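Local coordinates for uncharacterized protein YhfS (Escherichia coli, PDB 4J8L) that is of unknown function but carries covalently attached pyridoxal 5'-phosphate and probably belongs with the class I and II aminotransferases, perhaps having cysteine synthase activity, at residues Leu87-Asp97 with Met111-Asn121; Pro135-Thr143 with Val165-Ala174. All blocks are in the same frame, centred on the assembly; numbering follows the deposited sequence.

Interaction 1: Leu87-Asp97 with Met111-Asn121; sequences LKPGQRLLVHD and MGLTLITVDFN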
loop_
_atom_site.group_PDB
_atom_site.type_symbol
_atom_site.label_atom_id
_atom_site.label_comp_id
_atom_site.label_asym_id
_atom_site.label_seq_id
_atom_site.Cartn_x
_atom_site.Cartn_y
_atom_site.Cartn_z
ATOM N N LEU A 87 17.414 10.113 -7.582
ATOM C CA LEU A 87 17.986 11.447 -7.510
ATOM C C LEU A 87 18.994 11.643 -6.385
ATOM O O LEU A 87 19.133 10.802 -5.495
ATOM C CB LEU A 87 16.898 12.532 -7.514
ATOM C CG LEU A 87 16.034 12.826 -6.293
ATOM C CD1 LEU A 87 15.299 14.133 -6.537
ATOM C CD2 LEU A 87 15.042 11.725 -6.037
ATOM N N LYS A 88 19.718 12.756 -6.475
ATOM C CA LYS A 88 20.799 13.081 -5.557
ATOM C C LYS A 88 20.286 14.045 -4.503
ATOM O O LYS A 88 19.266 14.699 -4.717
ATOM C CB LYS A 88 21.957 13.729 -6.329
ATOM C CG LYS A 88 22.606 12.801 -7.346
ATOM C CD LYS A 88 23.661 13.527 -8.167
ATOM C CE LYS A 88 24.330 12.584 -9.158
ATOM N NZ LYS A 88 25.367 13.283 -9.966
ATOM N N PRO A 89 20.982 14.125 -3.358
ATOM C CA PRO A 89 20.631 15.095 -2.323
ATOM C C PRO A 89 20.587 16.501 -2.910
ATOM O O PRO A 89 21.467 16.873 -3.689
ATOM C CB PRO A 89 21.803 15.000 -1.348
ATOM C CG PRO A 89 22.315 13.640 -1.512
ATOM C CD PRO A 89 22.100 13.259 -2.941
ATOM N N GLY A 90 19.566 17.269 -2.546
ATOM C CA GLY A 90 19.476 18.650 -2.981
ATOM C C GLY A 90 18.798 18.812 -4.325
ATOM O O GLY A 90 18.642 19.925 -4.816
ATOM N N GLN A 91 18.390 17.701 -4.929
ATOM C CA GLN A 91 17.706 17.773 -6.215
ATOM C C GLN A 91 16.207 17.988 -6.047
ATOM O O GLN A 91 15.711 18.098 -4.929
ATOM C CB GLN A 91 18.012 16.546 -7.075
ATOM C CG GLN A 91 19.419 16.575 -7.642
ATOM C CD GLN A 91 19.616 15.582 -8.762
ATOM O OE1 GLN A 91 19.199 14.429 -8.667
ATOM N NE2 GLN A 91 20.248 16.029 -9.837
ATOM N N ARG A 92 15.494 18.062 -7.165
ATOM C CA ARG A 92 14.104 18.502 -7.143
ATOM C C ARG A 92 13.135 17.358 -7.392
ATOM O O ARG A 92 13.204 16.674 -8.416
ATOM C CB ARG A 92 13.897 19.629 -8.161
ATOM C CG ARG A 92 14.809 20.822 -7.916
ATOM C CD ARG A 92 15.113 21.588 -9.199
ATOM N NE ARG A 92 13.941 22.277 -9.730
ATOM C CZ ARG A 92 13.429 23.388 -9.206
ATOM N NH1 ARG A 92 13.977 23.930 -8.126
ATOM N NH2 ARG A 92 12.361 23.953 -9.757
ATOM N N LEU A 93 12.235 17.155 -6.435
ATOM C CA LEU A 93 11.265 16.066 -6.499
ATOM C C LEU A 93 9.856 16.614 -6.667
ATOM O O LEU A 93 9.410 17.457 -5.889
ATOM C CB LEU A 93 11.336 15.211 -5.227
ATOM C CG LEU A 93 10.296 14.092 -5.129
ATOM C CD1 LEU A 93 10.610 12.964 -6.123
ATOM C CD2 LEU A 93 10.192 13.552 -3.703
ATOM N N LEU A 94 9.158 16.141 -7.691
ATOM C CA LEU A 94 7.771 16.535 -7.891
ATOM C C LEU A 94 6.831 15.668 -7.043
ATOM O O LEU A 94 6.928 14.437 -7.046
ATOM C CB LEU A 94 7.391 16.426 -9.365
ATOM C CG LEU A 94 5.956 16.837 -9.698
ATOM C CD1 LEU A 94 5.851 18.348 -9.846
ATOM C CD2 LEU A 94 5.459 16.142 -10.953
ATOM N N VAL A 95 5.931 16.321 -6.313
ATOM C CA VAL A 95 4.903 15.627 -5.549
ATOM C C VAL A 95 3.529 16.263 -5.760
ATOM O O VAL A 95 3.410 17.416 -6.200
ATOM C CB VAL A 95 5.209 15.599 -4.022
ATOM C CG1 VAL A 95 6.475 14.811 -3.736
ATOM C CG2 VAL A 95 5.322 17.010 -3.479
ATOM N N HIS A 96 2.497 15.491 -5.437
ATOM C CA HIS A 96 1.113 15.932 -5.546
ATOM C C HIS A 96 0.783 16.975 -4.474
ATOM O O HIS A 96 1.396 16.989 -3.405
ATOM C CB HIS A 96 0.209 14.702 -5.411
ATOM C CG HIS A 96 -1.259 15.002 -5.376
ATOM N ND1 HIS A 96 -1.865 15.897 -6.231
ATOM C CD2 HIS A 96 -2.247 14.495 -4.601
ATOM C CE1 HIS A 96 -3.162 15.937 -5.977
ATOM N NE2 HIS A 96 -3.419 15.095 -4.990
ATOM N N ASP A 97 -0.179 17.847 -4.772
ATOM C CA ASP A 97 -0.632 18.877 -3.835
ATOM C C ASP A 97 -1.572 18.289 -2.790
ATOM O O ASP A 97 -2.787 18.477 -2.851
ATOM C CB ASP A 97 -1.310 20.025 -4.594
ATOM C CG ASP A 97 -1.616 21.226 -3.707
ATOM O OD1 ASP A 97 -1.171 21.261 -2.539
ATOM O OD2 ASP A 97 -2.296 22.153 -4.194
HETATM N N MSE A 111 17.245 13.886 2.837
HETATM C CA MSE A 111 17.989 14.018 1.581
HETATM C C MSE A 111 18.148 15.476 1.149
HETATM O O MSE A 111 18.829 15.763 0.171
HETATM C CB MSE A 111 17.316 13.240 0.448
HETATM C CG MSE A 111 17.329 11.737 0.608
HETATM SE SE MSE A 111 16.731 10.851 -1.036
HETATM C CE MSE A 111 18.203 11.345 -2.218
ATOM N N GLY A 112 17.509 16.393 1.863
ATOM C CA GLY A 112 17.592 17.801 1.523
ATOM C C GLY A 112 17.009 18.124 0.158
ATOM O O GLY A 112 17.470 19.044 -0.524
ATOM N N LEU A 113 15.988 17.371 -0.243
ATOM C CA LEU A 113 15.362 17.581 -1.542
ATOM C C LEU A 113 14.529 18.851 -1.548
ATOM O O LEU A 113 14.000 19.267 -0.518
ATOM C CB LEU A 113 14.464 16.398 -1.900
ATOM C CG LEU A 113 15.119 15.020 -1.948
ATOM C CD1 LEU A 113 14.103 13.966 -2.376
ATOM C CD2 LEU A 113 16.308 15.045 -2.893
ATOM N N THR A 114 14.416 19.451 -2.724
ATOM C CA THR A 114 13.511 20.565 -2.944
ATOM C C THR A 114 12.227 19.998 -3.525
ATOM O O THR A 114 12.265 19.267 -4.512
ATOM C CB THR A 114 14.110 21.563 -3.936
ATOM O OG1 THR A 114 15.277 22.160 -3.359
ATOM C CG2 THR A 114 13.105 22.656 -4.274
ATOM N N LEU A 115 11.094 20.311 -2.908
ATOM C CA LEU A 115 9.816 19.808 -3.405
ATOM C C LEU A 115 9.173 20.766 -4.404
ATOM O O LEU A 115 9.149 21.987 -4.203
ATOM C CB LEU A 115 8.847 19.535 -2.256
ATOM C CG LEU A 115 9.259 18.426 -1.295
ATOM C CD1 LEU A 115 8.146 18.148 -0.289
ATOM C CD2 LEU A 115 9.620 17.164 -2.064
ATOM N N ILE A 116 8.665 20.197 -5.490
ATOM C CA ILE A 116 7.866 20.934 -6.457
ATOM C C ILE A 116 6.477 20.323 -6.406
ATOM O O ILE A 116 6.318 19.118 -6.590
ATOM C CB ILE A 116 8.417 20.779 -7.880
ATOM C CG1 ILE A 116 9.856 21.285 -7.960
ATOM C CG2 ILE A 116 7.528 21.498 -8.879
ATOM C CD1 ILE A 116 10.515 21.017 -9.301
ATOM N N THR A 117 5.474 21.152 -6.157
ATOM C CA THR A 117 4.130 20.656 -5.908
ATOM C C THR A 117 3.182 21.048 -7.039
ATOM O O THR A 117 3.251 22.159 -7.556
ATOM C CB THR A 117 3.603 21.223 -4.582
ATOM O OG1 THR A 117 4.442 20.779 -3.509
ATOM C CG2 THR A 117 2.201 20.763 -4.323
ATOM N N VAL A 118 2.303 20.125 -7.419
ATOM C CA VAL A 118 1.261 20.405 -8.401
ATOM C C VAL A 118 0.085 19.458 -8.155
ATOM O O VAL A 118 0.261 18.367 -7.611
ATOM C CB VAL A 118 1.789 20.252 -9.850
ATOM C CG1 VAL A 118 2.154 18.799 -10.132
ATOM C CG2 VAL A 118 0.762 20.764 -10.861
ATOM N N ASP A 119 -1.118 19.884 -8.530
ATOM C CA ASP A 119 -2.312 19.056 -8.366
ATOM C C ASP A 119 -2.348 17.959 -9.437
ATOM O O ASP A 119 -2.629 18.243 -10.597
ATOM C CB ASP A 119 -3.555 19.947 -8.487
ATOM C CG ASP A 119 -4.823 19.269 -7.996
ATOM O OD1 ASP A 119 -4.791 18.059 -7.715
ATOM O OD2 ASP A 119 -5.863 19.961 -7.901
ATOM N N PHE A 120 -2.074 16.711 -9.056
ATOM C CA PHE A 120 -2.095 15.603 -10.016
ATOM C C PHE A 120 -3.491 15.387 -10.605
ATOM O O PHE A 120 -3.652 14.668 -11.590
ATOM C CB PHE A 120 -1.627 14.288 -9.376
ATOM C CG PHE A 120 -0.150 14.221 -9.086
ATOM C CD1 PHE A 120 0.693 15.290 -9.358
ATOM C CD2 PHE A 120 0.395 13.057 -8.548
ATOM C CE1 PHE A 120 2.053 15.209 -9.084
ATOM C CE2 PHE A 120 1.749 12.969 -8.273
ATOM C CZ PHE A 120 2.581 14.043 -8.540
ATOM N N ASN A 121 -4.500 15.995 -9.989
ATOM C CA ASN A 121 -5.872 15.864 -10.464
ATOM C C ASN A 121 -6.112 16.739 -11.687
ATOM O O ASN A 121 -7.154 16.644 -12.337
ATOM C CB ASN A 121 -6.869 16.221 -9.358
ATOM C CG ASN A 121 -6.834 15.242 -8.201
ATOM O OD1 ASN A 121 -6.927 14.027 -8.395
ATOM N ND2 ASN A 121 -6.692 15.767 -6.989
#

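Interaction 2: Pro135-Thr143 with Val165-Ala174; sequences PDAALVQHT and VPALTDDNYA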
loop_
_atom_site.group_PDB
_atom_site.type_symbol
_atom_site.label_atom_id
_atom_site.label_comp_id
_atom_site.label_asym_id
_atom_site.label_seq_id
_atom_site.Cartn_x
_atom_site.Cartn_y
_atom_site.Cartn_z
ATOM N N PRO A 135 11.480 18.963 -12.804
ATOM C CA PRO A 135 11.871 18.148 -11.651
ATOM C C PRO A 135 12.819 17.033 -12.075
ATOM O O PRO A 135 12.763 16.586 -13.220
ATOM C CB PRO A 135 10.538 17.566 -11.166
ATOM C CG PRO A 135 9.665 17.568 -12.377
ATOM C CD PRO A 135 10.064 18.774 -13.169
ATOM N N ASP A 136 13.693 16.607 -11.172
ATOM C CA ASP A 136 14.624 15.523 -11.471
ATOM C C ASP A 136 13.975 14.143 -11.359
ATOM O O ASP A 136 14.421 13.181 -11.996
ATOM C CB ASP A 136 15.853 15.618 -10.573
ATOM C CG ASP A 136 16.625 16.906 -10.790
ATOM O OD1 ASP A 136 17.263 17.050 -11.861
ATOM O OD2 ASP A 136 16.587 17.778 -9.895
ATOM N N ALA A 137 12.925 14.050 -10.545
ATOM C CA ALA A 137 12.144 12.832 -10.425
ATOM C C ALA A 137 10.767 13.180 -9.865
ATOM O O ALA A 137 10.526 14.322 -9.448
ATOM C CB ALA A 137 12.852 11.821 -9.517
ATOM N N ALA A 138 9.868 12.200 -9.869
ATOM C CA ALA A 138 8.531 12.379 -9.314
ATOM C C ALA A 138 8.156 11.205 -8.423
ATOM O O ALA A 138 8.543 10.070 -8.684
ATOM C CB ALA A 138 7.500 12.537 -10.430
ATOM N N LEU A 139 7.403 11.488 -7.368
ATOM C CA LEU A 139 6.839 10.444 -6.529
ATOM C C LEU A 139 5.328 10.511 -6.649
ATOM O O LEU A 139 4.732 11.581 -6.531
ATOM C CB LEU A 139 7.267 10.623 -5.069
ATOM C CG LEU A 139 6.751 9.558 -4.086
ATOM C CD1 LEU A 139 7.827 9.156 -3.084
ATOM C CD2 LEU A 139 5.518 10.062 -3.351
ATOM N N VAL A 140 4.703 9.365 -6.886
ATOM C CA VAL A 140 3.252 9.330 -7.007
ATOM C C VAL A 140 2.693 8.317 -6.024
ATOM O O VAL A 140 3.104 7.155 -6.027
ATOM C CB VAL A 140 2.802 8.957 -8.439
ATOM C CG1 VAL A 140 1.292 9.120 -8.577
ATOM C CG2 VAL A 140 3.540 9.803 -9.486
ATOM N N GLN A 141 1.773 8.751 -5.166
ATOM C CA GLN A 141 1.147 7.803 -4.246
ATOM C C GLN A 141 -0.029 7.125 -4.931
ATOM O O GLN A 141 -0.852 7.778 -5.571
ATOM C CB GLN A 141 0.702 8.483 -2.943
ATOM C CG GLN A 141 0.153 7.491 -1.917
ATOM C CD GLN A 141 -0.020 8.082 -0.539
ATOM O OE1 GLN A 141 0.729 8.972 -0.127
ATOM N NE2 GLN A 141 -1.016 7.594 0.189
ATOM N N HIS A 142 -0.105 5.803 -4.790
ATOM C CA HIS A 142 -1.174 5.032 -5.410
ATOM C C HIS A 142 -2.505 5.219 -4.662
ATOM O O HIS A 142 -3.519 5.595 -5.258
ATOM C CB HIS A 142 -0.773 3.550 -5.483
ATOM C CG HIS A 142 -1.586 2.750 -6.454
ATOM N ND1 HIS A 142 -1.091 1.639 -7.105
ATOM C CD2 HIS A 142 -2.865 2.898 -6.882
ATOM C CE1 HIS A 142 -2.024 1.143 -7.900
ATOM N NE2 HIS A 142 -3.110 1.886 -7.780
ATOM N N THR A 143 -2.504 4.963 -3.357
ATOM C CA THR A 143 -3.710 5.186 -2.565
ATOM C C THR A 143 -4.014 6.678 -2.455
ATOM O O THR A 143 -3.156 7.518 -2.715
ATOM C CB THR A 143 -3.605 4.598 -1.151
ATOM O OG1 THR A 143 -2.435 5.108 -0.498
ATOM C CG2 THR A 143 -3.547 3.077 -1.216
ATOM N N VAL A 165 10.450 12.468 -17.031
ATOM C CA VAL A 165 10.723 12.575 -15.603
ATOM C C VAL A 165 10.579 11.203 -14.954
ATOM O O VAL A 165 9.495 10.627 -14.977
ATOM C CB VAL A 165 9.751 13.561 -14.923
ATOM C CG1 VAL A 165 9.987 13.607 -13.421
ATOM C CG2 VAL A 165 9.895 14.947 -15.531
ATOM N N PRO A 166 11.678 10.667 -14.391
ATOM C CA PRO A 166 11.628 9.347 -13.749
ATOM C C PRO A 166 10.610 9.350 -12.619
ATOM O O PRO A 166 10.542 10.328 -11.868
ATOM C CB PRO A 166 13.037 9.178 -13.182
ATOM C CG PRO A 166 13.895 10.076 -14.011
ATOM C CD PRO A 166 13.027 11.255 -14.339
ATOM N N ALA A 167 9.826 8.282 -12.502
ATOM C CA ALA A 167 8.745 8.257 -11.529
ATOM C C ALA A 167 8.790 7.027 -10.634
ATOM O O ALA A 167 8.968 5.900 -11.105
ATOM C CB ALA A 167 7.396 8.350 -12.226
ATOM N N LEU A 168 8.621 7.265 -9.339
ATOM C CA LEU A 168 8.489 6.191 -8.362
ATOM C C LEU A 168 7.067 6.181 -7.833
ATOM O O LEU A 168 6.507 7.236 -7.543
ATOM C CB LEU A 168 9.454 6.432 -7.204
ATOM C CG LEU A 168 9.428 5.478 -6.011
ATOM C CD1 LEU A 168 10.830 5.370 -5.451
ATOM C CD2 LEU A 168 8.456 5.952 -4.918
ATOM N N THR A 169 6.479 4.997 -7.691
ATOM C CA THR A 169 5.178 4.917 -7.047
ATOM C C THR A 169 5.261 4.286 -5.665
ATOM O O THR A 169 6.012 3.337 -5.427
ATOM C CB THR A 169 4.141 4.156 -7.894
ATOM O OG1 THR A 169 4.668 2.873 -8.259
ATOM C CG2 THR A 169 3.797 4.950 -9.150
ATOM N N ASP A 170 4.468 4.848 -4.761
ATOM C CA ASP A 170 4.244 4.319 -3.426
ATOM C C ASP A 170 2.953 3.522 -3.538
ATOM O O ASP A 170 1.866 4.088 -3.578
ATOM C CB ASP A 170 4.078 5.512 -2.469
ATOM C CG ASP A 170 3.671 5.109 -1.052
ATOM O OD1 ASP A 170 3.312 3.941 -0.804
ATOM O OD2 ASP A 170 3.686 5.995 -0.174
ATOM N N ASP A 171 3.074 2.199 -3.586
ATOM C CA ASP A 171 1.935 1.329 -3.888
ATOM C C ASP A 171 1.352 0.660 -2.649
ATOM O O ASP A 171 0.529 -0.255 -2.773
ATOM C CB ASP A 171 2.342 0.247 -4.903
ATOM C CG ASP A 171 2.670 0.823 -6.271
ATOM O OD1 ASP A 171 1.725 1.153 -7.011
ATOM O OD2 ASP A 171 3.873 0.940 -6.606
ATOM N N ASN A 172 1.776 1.095 -1.464
ATOM C CA ASN A 172 1.271 0.494 -0.231
ATOM C C ASN A 172 -0.241 0.487 -0.138
ATOM O O ASN A 172 -0.890 1.496 -0.429
ATOM C CB ASN A 172 1.862 1.173 1.001
ATOM C CG ASN A 172 3.327 0.862 1.158
ATOM O OD1 ASN A 172 3.683 -0.254 1.535
ATOM N ND2 ASN A 172 4.187 1.826 0.828
ATOM N N TYR A 173 -0.771 -0.677 0.250
ATOM C CA TYR A 173 -2.212 -0.916 0.420
ATOM C C TYR A 173 -2.951 -1.052 -0.915
ATOM O O TYR A 173 -4.169 -1.199 -0.945
ATOM C CB TYR A 173 -2.875 0.174 1.261
ATOM C CG TYR A 173 -2.535 0.204 2.732
ATOM C CD1 TYR A 173 -2.453 -0.961 3.490
ATOM C CD2 TYR A 173 -2.351 1.418 3.384
ATOM C CE1 TYR A 173 -2.175 -0.907 4.852
ATOM C CE2 TYR A 173 -2.069 1.479 4.725
ATOM C CZ TYR A 173 -1.987 0.316 5.466
ATOM O OH TYR A 173 -1.715 0.399 6.819
ATOM N N ALA A 174 -2.219 -0.988 -2.020
ATOM C CA ALA A 174 -2.825 -1.224 -3.324
ATOM C C ALA A 174 -2.376 -2.544 -3.956
ATOM O O ALA A 174 -3.062 -3.087 -4.824
ATOM C CB ALA A 174 -2.517 -0.056 -4.277
HETATM O O HOH W 1 -0.309 3.785 -1.886
#

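Interaction 1: Leu87-Asp97 with Met111-Asn121
The Phe-120 ring has one face covered by His-96: CB of His-96 stands 3.6 Å from the centroid, almost on the ring normal, a clear CH-pi contact. Val-118 CG1 lies at the edge of the same phenyl ring. The two aromatic planes meet obliquely, and His-96 N joins CB over the phenyl face. The imidazole of His-96 is met at its edge: ND1 accepts the backbone N of Phe-120 at 2.9 Å, a nearly straight bond (164° at the hydrogen) whose donor sits 26° out of the ring plane. With CG anti to the backbone N (chi1 175°), the ring runs on past the strand end to reach that amide. Asp-119 OD1 comes to 3.2 Å from CE1 of His-96 near the ring plane while also accepting Asn-121 N in an Asx turn. The third flat group, the Arg-92 guanidinium, has Ile-116 over one face, CD1 lying 3.5 Å from NH2.

Between these ends the strands pair in parallel, Arg-92 to Val-95 matched with Thr-114 to Thr-117. Leu-93 is representative, its N giving to Thr-114 O and its O receiving Ile-116 N, both at 2.9 Å. Leu-94 CD1 packs 3.7 Å from Ile-116 CG2, the side chains crossing near a right angle; Leu-93 and Leu-115 lie side by side on the other face. At the start, the selenomethionine Met-111 sets CE 3.4 Å from Leu-87 O.

Helix 102-111 joins the strands as a beta-alpha-beta unit. Helix 123-133 covers Leu-94, Ile-116 and Val-118, Asp-149 accepts from His-96 NE2, and strand 137-141 flanks 92-96 on the side away from 114-118, an edge strand of the sheet.

Interaction 2: Pro135-Thr143 with Val165-Ala174
His-142 ND1 donates to Asp-171 OD1 over 2.9 Å. The acceptor lies close to the imidazole plane and offers its anti lone pair, while ring and carboxylate are turned 75° apart. The first torsion (chi1 -162°) swings the ring away from the backbone N toward the Asp-171 segment, and the turn about CB-CG brings ND1 to the oxygen. The other oxygen, Asp-171 OD2, takes the Thr-169 hydroxyl, with OG1 at 2.7 Å on the syn side; Ser-190 OG also bonds to OD2 and Gly-182 N to OD1. Partners on both oxygens should fix the rotation of this buried carboxylate.

Asp-170 O accepts His-142 N at 2.9 Å and also a water at 2.8 Å; that water accepts Thr-143 N and donates to Asn-172 O, bridging the two segments where they separate. Asn-172 ND2 bonds Asp-170 OD1 at 2.8 Å from above the carboxylate plane, and its own OD1 accepts Ser-193 N.

These groups lie at the C-terminal ends of two parallel strands, 137-141 and 167-170, whose axes differ by 24° and which helix 153-162 connects as a beta-alpha-beta unit in the large-domain sheet. In fold-type I pyridoxal phosphate enzymes the C-terminal ends of such strands border the cofactor site, a placement consistent with this polar cluster. Pairing runs from Ala-138 opposite Ala-167 to Gln-141 opposite Asp-170.

Beyond the polar end, Ala-174 CB sits 3.6 Å from the His-142 ring centroid, over the centre of one face. Leu-139 and Leu-168 lie alongside each other, CD1 of the first 3.7 Å from CD2 of the second, beneath helix 74-86. On the opposite face, Ala-138 CB meets Val-165 CG1 at 4.0 Å, and Leu-160 of helix 153-162 packs on Ala-138 and Val-140.

Both interactions are parallel strand pairs of one mixed sheet, each joined through a helix, and they meet because strands 92-96 and 137-141 are neighbours: Arg-92 O and Asp-136 N lie 2.8 Å apart, and Leu-94 N and Ala-137 O 2.9 Å, both probable hydrogen bonds. Interaction 1 reaches an edge strand of the sheet and is partly buried, its centre about 20 Å from that of the chain. Interaction 2, about 12 Å from it, is largely buried. Both histidines donate to a carboxylate, and His-96 also takes a backbone amide at ND1 from across its strand pair; only in interaction 2 does the aspartate belong to the paired segment.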